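Local coordinates for outer surface protein (Bacillus cereus ATCC 14579, PDB 1X7F), which is of unknown function but is probably a 6-phospho-N-acetylmuramidase that hydrolyses MurNAc-6-phosphate-containing disaccharide during cell-wall recycling, at residues 235-240 / 372-377; 285-290 / 311-316; 38-43 / 76-81. One frame throughout, in Å; residues are numbered along the deposited sequence.

Overall arrangement
The three contacts sample the two parts of the chain, an eight-stranded parallel sheet with helices, as in a TIM barrel, and a mixed sheet of seven strands. Interaction 3 comes first in sequence and joins the helices 40-51 and 74-85 on the outside of the barrel-like part. Interaction 1 ties helix 231-240 to the loop before strand 380-384. Interaction 2, nested inside the loop that interaction 1 closes, lies wholly within the second part. Centres of interactions 1 and 2 are about 24 Å apart, of 1 and 3 about 36 Å, and of 2 and 3 about 51 Å. Of the three, interaction 1 alone spans both parts and so bears on how they sit together.

Interaction 1: residues 235-240 / 372-377; sequences AKHLWA and LDYVGA
A hydrogen bond between two aromatic side chains joins the part built on the parallel sheet to the part built on the mixed sheet: His-237 NE2 lies 2.7 Å from Tyr-374 OH, somewhat bent at 147°, and either atom could be the donor. The hydroxyl meets the imidazole at its edge, in the ring plane, whereas the two rings are oblique, their planes 58° apart, and form neither a stack nor an edge-to-face pair. His-237 reaches over because its CG stands anti to the backbone N (chi1 -174°), which carries the ring off the flank of helix 231-240. Lower down the tyrosine, the methyl CB of Ala-240 packs at 3.9 Å from Tyr-374 CG. The carbonyl oxygen Ala-240 O comes within 3.4 Å of Tyr-374 CD2, approaching the ring obliquely. Tyrosine is thus held at its hydroxyl end and near its root. Tyr-374 OH also bonds the hydroxyl of Tyr-183, while His-237 ND1 bonds His-226 NE2, so both imidazole nitrogens are engaged and the ring's rotation is fixed. Phe-370 meets the same imidazole edge-to-face. On the side of helix 231-240 turned from Tyr-374, Leu-238 packs on strands 201-204 and 246-249; beyond Tyr-374, Val-375 touches strand 270-276.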
ATOM      1  N   ALA A 235      -2.931  -1.242   2.331  1.00 35.92           N
ATOM      2  CA  ALA A 235      -2.073  -0.149   1.866  1.00 35.65           C
ATOM      3  C   ALA A 235      -0.739  -0.108   2.604  1.00 35.69           C
ATOM      4  O   ALA A 235       0.319   0.043   1.985  1.00 36.96           O
ATOM      5  CB  ALA A 235      -2.789   1.187   1.986  1.00 34.50           C
ATOM      6  N   LYS A 236      -0.796  -0.231   3.925  1.00 35.02           N
ATOM      7  CA  LYS A 236       0.395  -0.346   4.757  1.00 35.21           C
ATOM      8  C   LYS A 236       1.291  -1.456   4.224  1.00 34.98           C
ATOM      9  O   LYS A 236       2.489  -1.269   4.052  1.00 35.94           O
ATOM     10  CB  LYS A 236       0.027  -0.654   6.225  1.00 34.88           C
ATOM     11  CG  LYS A 236      -0.453   0.538   7.063  1.00 36.23           C
ATOM     12  CD  LYS A 236      -0.779   0.077   8.512  1.00 35.48           C
ATOM     13  CE  LYS A 236      -1.368   1.200   9.337  1.00 33.01           C
ATOM     14  NZ  LYS A 236      -1.272   0.952  10.799  1.00 34.29           N
ATOM     15  N   HIS A 237       0.703  -2.616   3.955  1.00 34.93           N
ATOM     16  CA  HIS A 237       1.482  -3.743   3.495  1.00 34.73           C
ATOM     17  C   HIS A 237       2.197  -3.464   2.163  1.00 34.80           C
ATOM     18  O   HIS A 237       3.417  -3.628   2.072  1.00 36.49           O
ATOM     19  CB  HIS A 237       0.618  -4.999   3.434  1.00 34.59           C
ATOM     20  CG  HIS A 237       1.386  -6.240   3.108  1.00 33.00           C
ATOM     21  ND1 HIS A 237       0.780  -7.388   2.650  1.00 34.11           N
ATOM     22  CD2 HIS A 237       2.708  -6.514   3.175  1.00 29.16           C
ATOM     23  CE1 HIS A 237       1.694  -8.318   2.449  1.00 30.46           C
ATOM     24  NE2 HIS A 237       2.872  -7.811   2.759  1.00 29.75           N
ATOM     25  N   LEU A 238       1.451  -3.023   1.156  1.00 33.92           N
ATOM     26  CA  LEU A 238       2.028  -2.684  -0.158  1.00 34.68           C
ATOM     27  C   LEU A 238       3.221  -1.708  -0.089  1.00 34.34           C
ATOM     28  O   LEU A 238       4.253  -1.933  -0.731  1.00 35.17           O
ATOM     29  CB  LEU A 238       0.942  -2.148  -1.101  1.00 33.76           C
ATOM     30  CG  LEU A 238      -0.162  -3.132  -1.516  1.00 35.18           C
ATOM     31  CD1 LEU A 238      -1.144  -2.472  -2.456  1.00 33.50           C
ATOM     32  CD2 LEU A 238       0.426  -4.372  -2.158  1.00 34.26           C
ATOM     33  N   TRP A 239       3.075  -0.645   0.691  1.00 33.43           N
ATOM     34  CA  TRP A 239       4.144   0.324   0.877  1.00 34.42           C
ATOM     35  C   TRP A 239       5.303  -0.231   1.690  1.00 34.68           C
ATOM     36  O   TRP A 239       6.452   0.117   1.425  1.00 35.10           O
ATOM     37  CB  TRP A 239       3.634   1.634   1.505  1.00 34.46           C
ATOM     38  CG  TRP A 239       2.845   2.522   0.563  1.00 35.10           C
ATOM     39  CD1 TRP A 239       3.118   2.779  -0.757  1.00 34.73           C
ATOM     40  CD2 TRP A 239       1.696   3.321   0.893  1.00 36.68           C
ATOM     41  NE1 TRP A 239       2.190   3.653  -1.272  1.00 36.59           N
ATOM     42  CE2 TRP A 239       1.308   4.007  -0.282  1.00 36.53           C
ATOM     43  CE3 TRP A 239       0.945   3.523   2.066  1.00 36.60           C
ATOM     44  CZ2 TRP A 239       0.200   4.864  -0.325  1.00 34.98           C
ATOM     45  CZ3 TRP A 239      -0.154   4.379   2.021  1.00 35.95           C
ATOM     46  CH2 TRP A 239      -0.524   5.019   0.826  1.00 34.79           C
ATOM     47  N   ALA A 240       5.015  -1.092   2.669  1.00 34.53           N
ATOM     48  CA  ALA A 240       6.084  -1.703   3.487  1.00 34.15           C
ATOM     49  C   ALA A 240       6.994  -2.672   2.719  1.00 34.01           C
ATOM     50  O   ALA A 240       8.107  -2.928   3.152  1.00 34.28           O
ATOM     51  CB  ALA A 240       5.509  -2.388   4.756  1.00 33.35           C
ATOM     52  N   LEU A 372       5.062  -6.865  11.294  1.00 36.94           N
ATOM     53  CA  LEU A 372       6.311  -7.008  12.051  1.00 38.73           C
ATOM     54  C   LEU A 372       7.508  -7.555  11.249  1.00 39.45           C
ATOM     55  O   LEU A 372       8.664  -7.234  11.564  1.00 40.58           O
ATOM     56  CB  LEU A 372       6.083  -7.875  13.291  1.00 38.43           C
ATOM     57  CG  LEU A 372       5.075  -7.299  14.285  1.00 38.71           C
ATOM     58  CD1 LEU A 372       4.758  -8.308  15.406  1.00 34.88           C
ATOM     59  CD2 LEU A 372       5.601  -5.965  14.837  1.00 37.40           C
ATOM     60  N   ASP A 373       7.229  -8.353  10.219  1.00 37.79           N
ATOM     61  CA  ASP A 373       8.257  -8.902   9.352  1.00 37.55           C
ATOM     62  C   ASP A 373       8.953  -7.834   8.497  1.00 36.67           C
ATOM     63  O   ASP A 373      10.033  -8.073   7.962  1.00 36.23           O
ATOM     64  CB  ASP A 373       7.654  -9.973   8.432  1.00 38.82           C
ATOM     65  CG  ASP A 373       7.123 -11.195   9.196  1.00 41.95           C
ATOM     66  OD1 ASP A 373       7.399 -11.358  10.411  1.00 43.22           O
ATOM     67  OD2 ASP A 373       6.407 -12.053   8.637  1.00 47.22           O
ATOM     68  N   TYR A 374       8.324  -6.668   8.355  1.00 35.45           N
ATOM     69  CA  TYR A 374       8.921  -5.550   7.626  1.00 35.81           C
ATOM     70  C   TYR A 374       9.789  -4.636   8.505  1.00 36.05           C
ATOM     71  O   TYR A 374      10.446  -3.722   7.994  1.00 36.82           O
ATOM     72  CB  TYR A 374       7.842  -4.778   6.836  1.00 36.21           C
ATOM     73  CG  TYR A 374       7.172  -5.703   5.860  1.00 35.14           C
ATOM     74  CD1 TYR A 374       6.030  -6.415   6.228  1.00 34.14           C
ATOM     75  CD2 TYR A 374       7.732  -5.946   4.609  1.00 32.97           C
ATOM     76  CE1 TYR A 374       5.439  -7.317   5.358  1.00 36.65           C
ATOM     77  CE2 TYR A 374       7.142  -6.848   3.728  1.00 34.92           C
ATOM     78  CZ  TYR A 374       5.996  -7.527   4.120  1.00 35.50           C
ATOM     79  OH  TYR A 374       5.398  -8.418   3.282  1.00 37.72           O
ATOM     80  N   VAL A 375       9.800  -4.893   9.815  1.00 35.86           N
ATOM     81  CA  VAL A 375      10.750  -4.235  10.707  1.00 35.69           C
ATOM     82  C   VAL A 375      12.046  -5.040  10.697  1.00 34.87           C
ATOM     83  O   VAL A 375      12.247  -5.928  11.520  1.00 35.19           O
ATOM     84  CB  VAL A 375      10.223  -4.055  12.169  1.00 36.11           C
ATOM     85  CG1 VAL A 375      11.203  -3.201  12.977  1.00 36.41           C
ATOM     86  CG2 VAL A 375       8.842  -3.412  12.187  1.00 34.06           C
ATOM     87  N   GLY A 376      12.918  -4.739   9.744  1.00 35.14           N
ATOM     88  CA  GLY A 376      14.213  -5.400   9.692  1.00 34.63           C
ATOM     89  C   GLY A 376      15.294  -4.657  10.456  1.00 34.92           C
ATOM     90  O   GLY A 376      15.017  -3.717  11.223  1.00 34.55           O
ATOM     91  N   ALA A 377      16.529  -5.093  10.239  1.00 34.60           N
ATOM     92  CA  ALA A 377      17.706  -4.466  10.805  1.00 35.38           C
ATOM     93  C   ALA A 377      17.741  -2.971  10.459  1.00 35.47           C
ATOM     94  O   ALA A 377      17.789  -2.613   9.288  1.00 35.67           O
ATOM     95  CB  ALA A 377      18.958  -5.177  10.291  1.00 34.09           C
TER

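Interaction 2: residues 285-290 / 311-316; sequences KRATLQ and KKYKDY
Tyr-313, in the weakly bonded helix 309-313, lays one face of its ring against Ala-287 of helix 282-289. The methyl CB of Ala-287 sits over the ring centre, 3.9 Å from the centroid and 12° off the normal, a CH-pi contact. Farther out, the phenol oxygen Tyr-313 OH rests against the aliphatic part of Arg-286, 3.3 Å from Arg-286 CG. This hydroxyl also lies 3.5 Å from the backbone Ala-287 N, but its hydrogen bond goes to the carboxylate of Glu-291. Arg-286 bends at chi3 (-26°), and its guanidinium comes to the edge of the same ring, with NH1 near the ring plane, 3.7 Å from Tyr-313 CE2, and the two planes 31° apart. After Tyr-313 the chain makes a type I beta turn, closed by Tyr-316 N bonding to Tyr-313 O at 3.1 Å. The turn brings Tyr-316 round to the arginine, where its CE2 lies 4.1 Å from Arg-286 NH1, near the guanidinium plane and at its edge. Between these segments, then, adhesion rests mainly on CH-pi and van der Waals contact, with no hydrogen bond across, while the buried phenol is satisfied by Glu-291.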
ATOM      1  N   LYS A 285       3.274   4.627  27.951  1.00 32.77           N
ATOM      2  CA  LYS A 285       2.579   5.095  26.755  1.00 33.57           C
ATOM      3  C   LYS A 285       3.384   6.142  25.974  1.00 33.20           C
ATOM      4  O   LYS A 285       3.365   6.129  24.761  1.00 32.59           O
ATOM      5  CB  LYS A 285       1.207   5.667  27.116  1.00 34.22           C
ATOM      6  CG  LYS A 285       0.216   4.642  27.651  1.00 36.65           C
ATOM      7  CD  LYS A 285      -1.167   5.283  27.689  1.00 39.90           C
ATOM      8  CE  LYS A 285      -2.179   4.414  28.409  1.00 42.71           C
ATOM      9  NZ  LYS A 285      -3.560   4.947  28.202  1.00 42.33           N
ATOM     10  N   ARG A 286       4.084   7.038  26.675  1.00 33.11           N
ATOM     11  CA  ARG A 286       4.944   8.039  26.022  1.00 34.28           C
ATOM     12  C   ARG A 286       6.126   7.372  25.316  1.00 33.64           C
ATOM     13  O   ARG A 286       6.432   7.710  24.170  1.00 33.81           O
ATOM     14  CB  ARG A 286       5.444   9.087  27.033  1.00 33.31           C
ATOM     15  CG  ARG A 286       6.147  10.287  26.400  1.00 37.43           C
ATOM     16  CD  ARG A 286       6.779  11.306  27.386  1.00 36.90           C
ATOM     17  NE  ARG A 286       6.088  11.280  28.662  1.00 41.31           N
ATOM     18  CZ  ARG A 286       6.656  11.028  29.833  1.00 40.95           C
ATOM     19  NH1 ARG A 286       7.969  10.839  29.938  1.00 38.90           N
ATOM     20  NH2 ARG A 286       5.895  11.008  30.914  1.00 41.66           N
ATOM     21  N   ALA A 287       6.777   6.427  25.999  1.00 32.48           N
ATOM     22  CA  ALA A 287       7.859   5.628  25.404  1.00 33.24           C
ATOM     23  C   ALA A 287       7.384   4.940  24.128  1.00 32.88           C
ATOM     24  O   ALA A 287       8.116   4.835  23.165  1.00 34.33           O
ATOM     25  CB  ALA A 287       8.373   4.580  26.399  1.00 31.84           C
ATOM     26  N   THR A 288       6.149   4.467  24.137  1.00 33.17           N
ATOM     27  CA  THR A 288       5.575   3.765  22.993  1.00 33.15           C
ATOM     28  C   THR A 288       5.239   4.707  21.832  1.00 33.02           C
ATOM     29  O   THR A 288       5.620   4.439  20.690  1.00 32.86           O
ATOM     30  CB  THR A 288       4.313   2.999  23.454  1.00 33.74           C
ATOM     31  OG1 THR A 288       4.690   2.034  24.458  1.00 32.47           O
ATOM     32  CG2 THR A 288       3.712   2.172  22.291  1.00 31.28           C
ATOM     33  N   LEU A 289       4.542   5.804  22.141  1.00 32.53           N
ATOM     34  CA  LEU A 289       3.891   6.649  21.125  1.00 33.54           C
ATOM     35  C   LEU A 289       4.705   7.843  20.651  1.00 34.75           C
ATOM     36  O   LEU A 289       4.541   8.296  19.519  1.00 34.90           O
ATOM     37  CB  LEU A 289       2.551   7.180  21.639  1.00 31.87           C
ATOM     38  CG  LEU A 289       1.430   6.226  22.025  1.00 30.01           C
ATOM     39  CD1 LEU A 289       0.263   7.034  22.612  1.00 31.25           C
ATOM     40  CD2 LEU A 289       0.983   5.411  20.833  1.00 27.46           C
ATOM     41  N   GLN A 290       5.558   8.361  21.525  1.00 36.62           N
ATOM     42  CA  GLN A 290       6.246   9.618  21.263  1.00 39.40           C
ATOM     43  C   GLN A 290       7.581   9.390  20.569  1.00 39.87           C
ATOM     44  O   GLN A 290       8.214  10.326  20.107  1.00 41.99           O
ATOM     45  CB  GLN A 290       6.429  10.423  22.565  1.00 37.95           C
ATOM     46  CG  GLN A 290       6.581  11.894  22.330  1.00 43.53           C
ATOM     47  CD  GLN A 290       6.603  12.710  23.610  1.00 47.58           C
ATOM     48  OE1 GLN A 290       7.671  13.142  24.050  1.00 47.08           O
ATOM     49  NE2 GLN A 290       5.427  12.920  24.211  1.00 47.32           N
ATOM     50  N   LYS A 311      17.669   5.007  26.915  1.00 46.32           N
ATOM     51  CA  LYS A 311      18.511   6.124  27.323  1.00 45.39           C
ATOM     52  C   LYS A 311      17.686   7.287  27.873  1.00 44.05           C
ATOM     53  O   LYS A 311      18.089   7.943  28.836  1.00 43.54           O
ATOM     54  CB  LYS A 311      19.355   6.613  26.149  1.00 46.71           C
ATOM     55  CG  LYS A 311      20.626   5.812  25.911  1.00 50.23           C
ATOM     56  CD  LYS A 311      21.666   6.646  25.144  1.00 54.13           C
ATOM     57  CE  LYS A 311      21.302   6.766  23.665  1.00 55.03           C
ATOM     58  NZ  LYS A 311      21.065   5.413  23.085  1.00 54.53           N
ATOM     59  N   LYS A 312      16.532   7.535  27.256  1.00 42.16           N
ATOM     60  CA  LYS A 312      15.635   8.602  27.685  1.00 41.94           C
ATOM     61  C   LYS A 312      14.793   8.225  28.895  1.00 41.18           C
ATOM     62  O   LYS A 312      14.319   9.103  29.616  1.00 41.73           O
ATOM     63  CB  LYS A 312      14.707   9.030  26.545  1.00 41.82           C
ATOM     64  CG  LYS A 312      15.417   9.647  25.357  1.00 44.10           C
ATOM     65  CD  LYS A 312      14.502   9.710  24.133  1.00 49.89           C
ATOM     66  CE  LYS A 312      13.645  10.955  24.152  1.00 51.17           C
ATOM     67  NZ  LYS A 312      14.492  12.192  24.076  1.00 55.19           N
ATOM     68  N   TYR A 313      14.604   6.927  29.116  1.00 39.91           N
ATOM     69  CA  TYR A 313      13.636   6.464  30.108  1.00 39.71           C
ATOM     70  C   TYR A 313      14.240   5.743  31.310  1.00 39.71           C
ATOM     71  O   TYR A 313      13.513   5.290  32.194  1.00 39.49           O
ATOM     72  CB  TYR A 313      12.524   5.642  29.433  1.00 38.84           C
ATOM     73  CG  TYR A 313      11.625   6.517  28.565  1.00 40.02           C
ATOM     74  CD1 TYR A 313      11.826   6.618  27.183  1.00 37.54           C
ATOM     75  CD2 TYR A 313      10.599   7.276  29.135  1.00 40.41           C
ATOM     76  CE1 TYR A 313      11.013   7.438  26.386  1.00 38.64           C
ATOM     77  CE2 TYR A 313       9.773   8.091  28.348  1.00 40.05           C
ATOM     78  CZ  TYR A 313       9.988   8.169  26.979  1.00 38.49           C
ATOM     79  OH  TYR A 313       9.181   8.975  26.211  1.00 39.85           O
ATOM     80  N   LYS A 314      15.569   5.680  31.364  1.00 40.03           N
ATOM     81  CA  LYS A 314      16.259   4.894  32.389  1.00 40.93           C
ATOM     82  C   LYS A 314      16.164   5.509  33.790  1.00 40.43           C
ATOM     83  O   LYS A 314      16.349   4.809  34.792  1.00 41.01           O
ATOM     84  CB  LYS A 314      17.723   4.668  32.006  1.00 41.49           C
ATOM     85  CG  LYS A 314      18.550   5.928  31.904  1.00 42.14           C
ATOM     86  CD  LYS A 314      20.007   5.581  31.842  1.00 45.55           C
ATOM     87  CE  LYS A 314      20.828   6.788  31.483  1.00 47.98           C
ATOM     88  NZ  LYS A 314      22.233   6.622  31.961  1.00 51.88           N
ATOM     89  N   ASP A 315      15.876   6.810  33.839  1.00 39.30           N
ATOM     90  CA  ASP A 315      15.696   7.551  35.089  1.00 37.81           C
ATOM     91  C   ASP A 315      14.288   7.403  35.648  1.00 35.80           C
ATOM     92  O   ASP A 315      14.024   7.841  36.762  1.00 36.14           O
ATOM     93  CB  ASP A 315      15.947   9.044  34.867  1.00 38.39           C
ATOM     94  CG  ASP A 315      17.402   9.374  34.600  1.00 40.68           C
ATOM     95  OD1 ASP A 315      18.295   8.785  35.259  1.00 36.36           O
ATOM     96  OD2 ASP A 315      17.731  10.249  33.754  1.00 42.66           O
ATOM     97  N   TYR A 316      13.391   6.809  34.868  1.00 33.92           N
ATOM     98  CA  TYR A 316      11.966   6.797  35.188  1.00 33.14           C
ATOM     99  C   TYR A 316      11.501   5.526  35.908  1.00 34.29           C
ATOM    100  O   TYR A 316      12.197   4.508  35.923  1.00 34.01           O
ATOM    101  CB  TYR A 316      11.131   7.066  33.926  1.00 31.31           C
ATOM    102  CG  TYR A 316      11.260   8.501  33.428  1.00 30.69           C
ATOM    103  CD1 TYR A 316      12.401   8.921  32.723  1.00 28.06           C
ATOM    104  CD2 TYR A 316      10.261   9.443  33.682  1.00 25.13           C
ATOM    105  CE1 TYR A 316      12.531  10.220  32.270  1.00 27.63           C
ATOM    106  CE2 TYR A 316      10.379  10.748  33.229  1.00 26.74           C
ATOM    107  CZ  TYR A 316      11.518  11.132  32.519  1.00 28.16           C
ATOM    108  OH  TYR A 316      11.662  12.426  32.087  1.00 27.32           O
TER

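Interaction 3: residues 38-43 / 76-81; sequences STKEKD and FKEIIN
Two neighbouring helices of a beta-alpha-beta succession, 40-51 and 74-85, meet here on the outside of the eight-stranded parallel sheet, at the first turn of the earlier helix. Lys-40 and Ile-79 form the nearest backbone pair, with CA atoms 6.4 Å apart. Lys-40 carries two kinds of contact. Its CB packs against Ile-79 CG1 at 4.0 Å, and its extended chain then runs outward to Glu-78. There Lys-40 NZ makes a long salt bridge, with a weak hydrogen bond, to Glu-78 OE1 at 3.4 Å. The same carboxylate oxygen lies equally close to the methylene Lys-40 CD, so it rests alongside the lysine chain as well as facing its ammonium. Lys-40 CG falls between the backbone N and the carbonyl carbon (chi1 72°), a setting that sends the extended chain toward Glu-78, which itself reaches out with CG anti to its backbone N (chi1 179°). On the buried side, Ile-79 CD1 touches both Lys-40 CB and Asp-43 OD2, each at 4.0 Å. The other oxygen, Asp-43 OD1, accepts a hydrogen bond involving the hydroxyl of Tyr-253, which also binds Ser-38 OG and thereby links the approach to the helix with its first turn. Thr-39 occupies the N-cap position, its OG1 taking a weak, nearly straight bond from Lys-42 N at 3.5 Å. Toward the sheet, Asp-43 and Ile-79 both touch Leu-33 of strand 28-33 and Pro-35 in the loop that follows, and Ile-79 reaches Ile-47 farther along helix 40-51, while Phe-76 packs on strand 55-62.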
ATOM      1  N   SER A  38     -22.401   3.466 -13.386  1.00 37.24           N
ATOM      2  CA  SER A  38     -22.774   4.556 -12.483  1.00 37.25           C
ATOM      3  C   SER A  38     -23.295   5.786 -13.245  1.00 37.15           C
ATOM      4  O   SER A  38     -23.705   5.674 -14.408  1.00 37.73           O
ATOM      5  CB  SER A  38     -21.573   4.919 -11.597  1.00 37.14           C
ATOM      6  OG  SER A  38     -21.933   5.849 -10.591  1.00 39.12           O
ATOM      7  N   THR A  39     -23.319   6.941 -12.576  1.00 36.69           N
ATOM      8  CA  THR A  39     -23.615   8.220 -13.227  1.00 36.70           C
ATOM      9  C   THR A  39     -22.426   9.160 -13.094  1.00 36.26           C
ATOM     10  O   THR A  39     -21.619   9.009 -12.189  1.00 36.61           O
ATOM     11  CB  THR A  39     -24.880   8.891 -12.632  1.00 36.96           C
ATOM     12  OG1 THR A  39     -24.654   9.216 -11.252  1.00 36.62           O
ATOM     13  CG2 THR A  39     -26.077   7.927 -12.623  1.00 36.26           C
ATOM     14  N   LYS A  40     -22.319  10.128 -13.999  1.00 36.51           N
ATOM     15  CA  LYS A  40     -21.221  11.096 -13.964  1.00 36.70           C
ATOM     16  C   LYS A  40     -21.234  11.912 -12.666  1.00 36.99           C
ATOM     17  O   LYS A  40     -20.181  12.282 -12.165  1.00 37.14           O
ATOM     18  CB  LYS A  40     -21.240  12.010 -15.199  1.00 36.46           C
ATOM     19  CG  LYS A  40     -22.368  13.030 -15.215  1.00 36.12           C
ATOM     20  CD  LYS A  40     -22.457  13.762 -16.537  1.00 37.02           C
ATOM     21  CE  LYS A  40     -23.685  14.657 -16.563  1.00 36.31           C
ATOM     22  NZ  LYS A  40     -23.886  15.249 -17.904  1.00 39.60           N
ATOM     23  N   GLU A  41     -22.428  12.158 -12.126  1.00 37.60           N
ATOM     24  CA  GLU A  41     -22.615  12.907 -10.884  1.00 38.11           C
ATOM     25  C   GLU A  41     -21.916  12.236  -9.705  1.00 38.03           C
ATOM     26  O   GLU A  41     -21.079  12.851  -9.048  1.00 38.45           O
ATOM     27  CB  GLU A  41     -24.104  13.084 -10.563  1.00 38.47           C
ATOM     28  CG  GLU A  41     -24.902  13.893 -11.581  1.00 40.95           C
ATOM     29  CD  GLU A  41     -25.443  13.040 -12.715  1.00 43.03           C
ATOM     30  OE1 GLU A  41     -25.374  13.486 -13.877  1.00 45.84           O
ATOM     31  OE2 GLU A  41     -25.939  11.924 -12.447  1.00 43.52           O
ATOM     32  N   LYS A  42     -22.254  10.976  -9.448  1.00 38.17           N
ATOM     33  CA  LYS A  42     -21.660  10.229  -8.336  1.00 38.15           C
ATOM     34  C   LYS A  42     -20.177   9.925  -8.536  1.00 37.66           C
ATOM     35  O   LYS A  42     -19.452   9.724  -7.559  1.00 38.18           O
ATOM     36  CB  LYS A  42     -22.438   8.937  -8.059  1.00 38.76           C
ATOM     37  CG  LYS A  42     -23.882   9.160  -7.595  1.00 40.22           C
ATOM     38  CD  LYS A  42     -24.402   7.956  -6.808  1.00 43.74           C
ATOM     39  CE  LYS A  42     -24.716   6.768  -7.707  1.00 44.64           C
ATOM     40  NZ  LYS A  42     -25.971   6.976  -8.490  1.00 45.33           N
ATOM     41  N   ASP A  43     -19.734   9.876  -9.793  1.00 36.71           N
ATOM     42  CA  ASP A  43     -18.315   9.670 -10.103  1.00 36.03           C
ATOM     43  C   ASP A  43     -17.532  10.951  -9.807  1.00 35.60           C
ATOM     44  O   ASP A  43     -16.415  10.901  -9.278  1.00 35.41           O
ATOM     45  CB  ASP A  43     -18.107   9.290 -11.575  1.00 35.25           C
ATOM     46  CG  ASP A  43     -18.403   7.826 -11.870  1.00 35.17           C
ATOM     47  OD1 ASP A  43     -18.308   6.966 -10.956  1.00 30.14           O
ATOM     48  OD2 ASP A  43     -18.725   7.450 -13.020  1.00 32.42           O
ATOM     49  N   PHE A  76     -17.175  10.874 -20.420  1.00 49.23           N
ATOM     50  CA  PHE A  76     -15.809  10.498 -20.045  1.00 48.74           C
ATOM     51  C   PHE A  76     -14.926  11.750 -20.029  1.00 48.22           C
ATOM     52  O   PHE A  76     -14.060  11.890 -19.176  1.00 48.25           O
ATOM     53  CB  PHE A  76     -15.231   9.458 -21.013  1.00 48.80           C
ATOM     54  CG  PHE A  76     -15.316   8.038 -20.516  1.00 49.73           C
ATOM     55  CD1 PHE A  76     -14.337   7.521 -19.664  1.00 51.07           C
ATOM     56  CD2 PHE A  76     -16.360   7.207 -20.915  1.00 50.37           C
ATOM     57  CE1 PHE A  76     -14.407   6.201 -19.204  1.00 51.64           C
ATOM     58  CE2 PHE A  76     -16.442   5.889 -20.459  1.00 50.81           C
ATOM     59  CZ  PHE A  76     -15.460   5.382 -19.604  1.00 50.71           C
ATOM     60  N   LYS A  77     -15.175  12.655 -20.971  1.00 47.22           N
ATOM     61  CA  LYS A  77     -14.459  13.927 -21.068  1.00 46.79           C
ATOM     62  C   LYS A  77     -14.757  14.867 -19.894  1.00 46.01           C
ATOM     63  O   LYS A  77     -13.849  15.575 -19.411  1.00 45.48           O
ATOM     64  CB  LYS A  77     -14.812  14.625 -22.383  1.00 46.30           C
ATOM     65  CG  LYS A  77     -13.724  15.509 -22.943  1.00 47.08           C
ATOM     66  CD  LYS A  77     -14.242  16.257 -24.162  1.00 48.79           C
ATOM     67  CE  LYS A  77     -13.180  16.367 -25.242  1.00 50.83           C
ATOM     68  NZ  LYS A  77     -12.833  15.025 -25.805  1.00 51.69           N
ATOM     69  N   GLU A  78     -16.024  14.882 -19.456  1.00 45.36           N
ATOM     70  CA  GLU A  78     -16.426  15.683 -18.302  1.00 44.99           C
ATOM     71  C   GLU A  78     -15.797  15.137 -17.020  1.00 44.71           C
ATOM     72  O   GLU A  78     -15.143  15.875 -16.276  1.00 44.76           O
ATOM     73  CB  GLU A  78     -17.952  15.732 -18.174  1.00 45.00           C
ATOM     74  CG  GLU A  78     -18.446  16.543 -16.980  1.00 45.36           C
ATOM     75  CD  GLU A  78     -19.915  16.947 -17.085  1.00 45.65           C
ATOM     76  OE1 GLU A  78     -20.660  16.353 -17.897  1.00 44.87           O
ATOM     77  OE2 GLU A  78     -20.326  17.869 -16.341  1.00 47.00           O
ATOM     78  N   ILE A  79     -15.997  13.842 -16.780  1.00 43.77           N
ATOM     79  CA  ILE A  79     -15.423  13.161 -15.628  1.00 43.37           C
ATOM     80  C   ILE A  79     -13.908  13.379 -15.556  1.00 43.13           C
ATOM     81  O   ILE A  79     -13.393  13.760 -14.502  1.00 42.77           O
ATOM     82  CB  ILE A  79     -15.777  11.645 -15.633  1.00 42.88           C
ATOM     83  CG1 ILE A  79     -17.285  11.439 -15.455  1.00 42.38           C
ATOM     84  CG2 ILE A  79     -15.041  10.926 -14.524  1.00 42.27           C
ATOM     85  CD1 ILE A  79     -17.788  10.080 -15.906  1.00 40.77           C
ATOM     86  N   ILE A  80     -13.212  13.158 -16.677  1.00 42.75           N
ATOM     87  CA  ILE A  80     -11.748  13.296 -16.738  1.00 42.65           C
ATOM     88  C   ILE A  80     -11.290  14.743 -16.507  1.00 42.66           C
ATOM     89  O   ILE A  80     -10.248  14.981 -15.879  1.00 42.98           O
ATOM     90  CB  ILE A  80     -11.176  12.722 -18.067  1.00 42.42           C
ATOM     91  CG1 ILE A  80     -11.263  11.192 -18.069  1.00 42.27           C
ATOM     92  CG2 ILE A  80      -9.729  13.151 -18.267  1.00 42.49           C
ATOM     93  CD1 ILE A  80     -11.026  10.535 -19.426  1.00 41.81           C
ATOM     94  N   ASN A  81     -12.079  15.695 -16.997  1.00 41.82           N
ATOM     95  CA  ASN A  81     -11.797  17.117 -16.789  1.00 41.93           C
ATOM     96  C   ASN A  81     -11.937  17.490 -15.311  1.00 41.06           C
ATOM     97  O   ASN A  81     -11.135  18.255 -14.770  1.00 40.18           O
ATOM     98  CB  ASN A  81     -12.728  17.981 -17.639  1.00 41.54           C
ATOM     99  CG  ASN A  81     -11.990  19.051 -18.413  1.00 43.69           C
ATOM    100  OD1 ASN A  81     -11.254  19.866 -17.846  1.00 45.14           O
ATOM    101  ND2 ASN A  81     -12.200  19.068 -19.726  1.00 45.33           N
TER